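PDB 6PNR: alpha-glucosidase from [Eubacterium] rectale, which probably hydrolyses sulfoquinovosides as a family GH31 retaining alpha-glycosidase, here bound to an aza-sugar inhibitor that carries a sulfonate. Local coordinates for residues Gly229-Leu234 with Glu563-Ser568. Residues are numbered along the deposited sequence; the frame is centred on the assembly and turned at random.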
# COMPACT_ATOMS: atom_id res chain seq x y z
N GLY A 229 -29.02 -3.60 -22.01
CA GLY A 229 -30.35 -3.26 -21.54
C GLY A 229 -30.60 -1.77 -21.46
O GLY A 229 -29.66 -0.97 -21.47
N ARG A 230 -31.87 -1.38 -21.40
CA ARG A 230 -32.26 0.02 -21.25
C ARG A 230 -33.22 0.16 -20.07
O ARG A 230 -34.01 -0.74 -19.78
CB ARG A 230 -32.92 0.57 -22.52
CG ARG A 230 -31.87 0.97 -23.58
CD ARG A 230 -32.46 1.18 -24.94
NE ARG A 230 -31.40 1.22 -25.95
CZ ARG A 230 -31.61 1.03 -27.25
NH1 ARG A 230 -32.85 0.79 -27.68
NH2 ARG A 230 -30.60 1.07 -28.11
N GLN A 231 -33.14 1.31 -19.39
CA GLN A 231 -33.99 1.59 -18.25
C GLN A 231 -35.37 2.07 -18.71
O GLN A 231 -35.49 2.68 -19.78
CB GLN A 231 -33.35 2.66 -17.36
CG GLN A 231 -31.99 2.25 -16.74
CD GLN A 231 -30.81 2.64 -17.62
OE1 GLN A 231 -30.50 3.82 -17.79
NE2 GLN A 231 -30.13 1.64 -18.19
N PRO A 232 -36.42 1.83 -17.93
CA PRO A 232 -37.71 2.44 -18.23
C PRO A 232 -37.65 3.94 -17.97
O PRO A 232 -36.72 4.46 -17.35
CB PRO A 232 -38.69 1.76 -17.27
CG PRO A 232 -37.90 0.72 -16.53
CD PRO A 232 -36.46 1.05 -16.68
N LYS A 233 -38.68 4.64 -18.44
CA LYS A 233 -38.88 6.02 -18.02
C LYS A 233 -39.15 6.07 -16.52
O LYS A 233 -39.67 5.12 -15.93
CB LYS A 233 -40.03 6.65 -18.79
CG LYS A 233 -39.80 6.66 -20.30
CD LYS A 233 -40.84 7.48 -21.06
CE LYS A 233 -42.25 6.92 -20.89
NZ LYS A 233 -43.27 7.80 -21.55
N LEU A 234 -38.75 7.17 -15.90
CA LEU A 234 -39.06 7.38 -14.49
C LEU A 234 -40.54 7.72 -14.33
O LEU A 234 -41.14 8.35 -15.20
CB LEU A 234 -38.21 8.51 -13.91
CG LEU A 234 -36.71 8.26 -13.77
CD1 LEU A 234 -36.01 9.55 -13.41
CD2 LEU A 234 -36.45 7.20 -12.69
N GLU A 563 -36.82 10.08 -21.39
CA GLU A 563 -37.43 9.31 -22.46
C GLU A 563 -36.41 8.95 -23.54
O GLU A 563 -36.43 7.83 -24.07
CB GLU A 563 -38.60 10.08 -23.07
CG GLU A 563 -39.35 9.31 -24.14
CD GLU A 563 -40.58 10.05 -24.63
OE1 GLU A 563 -40.49 11.29 -24.79
OE2 GLU A 563 -41.62 9.39 -24.84
N GLU A 564 -35.52 9.88 -23.87
CA GLU A 564 -34.43 9.57 -24.80
C GLU A 564 -33.55 8.45 -24.27
O GLU A 564 -33.15 7.55 -25.01
CB GLU A 564 -33.60 10.83 -25.09
CG GLU A 564 -32.58 10.67 -26.23
CD GLU A 564 -31.74 11.93 -26.48
OE1 GLU A 564 -32.04 12.99 -25.88
OE2 GLU A 564 -30.77 11.85 -27.28
N ASN A 565 -33.24 8.49 -22.96
CA ASN A 565 -32.47 7.41 -22.36
C ASN A 565 -33.18 6.07 -22.51
O ASN A 565 -32.56 5.07 -22.89
CB ASN A 565 -32.20 7.72 -20.88
CG ASN A 565 -31.36 6.65 -20.22
OD1 ASN A 565 -30.19 6.48 -20.57
ND2 ASN A 565 -31.94 5.91 -19.28
N ALA A 566 -34.49 6.04 -22.22
CA ALA A 566 -35.24 4.80 -22.34
C ALA A 566 -35.34 4.31 -23.78
O ALA A 566 -35.41 3.10 -24.02
CB ALA A 566 -36.64 4.97 -21.74
N ASP A 567 -35.31 5.23 -24.75
CA ASP A 567 -35.47 4.86 -26.16
C ASP A 567 -34.15 4.56 -26.87
O ASP A 567 -34.17 3.86 -27.89
CB ASP A 567 -36.19 5.96 -26.93
CG ASP A 567 -37.63 6.15 -26.49
OD1 ASP A 567 -38.20 5.21 -25.90
OD2 ASP A 567 -38.18 7.25 -26.74
N SER A 568 -33.02 5.10 -26.41
CA SER A 568 -31.78 4.90 -27.15
C SER A 568 -30.56 4.70 -26.28
O SER A 568 -29.50 4.39 -26.82
CB SER A 568 -31.51 6.10 -28.06
OG SER A 568 -31.34 7.27 -27.27
O HOH W 1 -35.65 1.12 -26.03
O HOH W 2 -31.69 3.17 -20.94
O HOH W 3 -36.51 1.36 -22.26
O HOH W 4 -34.75 6.16 -18.93
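The guanidinium of Arg-230 lies flat over the backbone of Asp-567 and Ser-568, in the C-terminal part of helix 538-568: Ser-568 CA sits 3.8 Å above its plane, over the centre of one face, and Asp-567 O overlies that face too. Arg-230 NH1 comes within 3.3 Å of Asp-567 O, but the angle is too poor for a hydrogen bond. At the edge, in plane, a water accepts from Arg-230 NH1 and donates to Ala-566 O. Extended from CG to NE, the chain spans Ala-566 O to reach Ser-568, while Thr-225 OG1 and Glu-222 O of helix 217-228 take NE and NH2.

Two amides, their planes 45° apart, meet on the buried side. Asn-565 ND2 gives Gln-231 OE1 a nearly straight bond (2.9 Å, 174° at the hydrogen) that leaves in its own amide plane yet arrives 47° out of the carbonyl plane of the glutamine, off either lone pair. OE1 also accepts from Gly-485 N, and NE2 donates to Gln-448 O and Gly-483 O, so four bonds fix the rotation of the Gln-231 amide.

These contacts set the loop leading from helix 217-228 to strand 242-245, the first strand of the parallel sheet of the GH31 TIM barrel, against the C-terminal part of the long helix that precedes the C-terminal beta domain. Waters complete the join: one links Gln-231 N to Asn-565 O, another Gln-231 O to Ala-566 O, a third Pro-232 O to Asn-565 ND2.

Ala-566 CB packs against Gln-231 O (3.2 Å) and the Lys-233 CG methylene, and Ala-566 CA makes a bent CA-H...O contact with the same oxygen. On the solvent side Lys-233 and Glu-563 run alongside each other in the same direction, Lys-233 CD to Glu-563 CG 3.9 Å; Lys-233 NZ and Glu-563 OE2, 4.0 Å apart, stay beyond salt-bridge range.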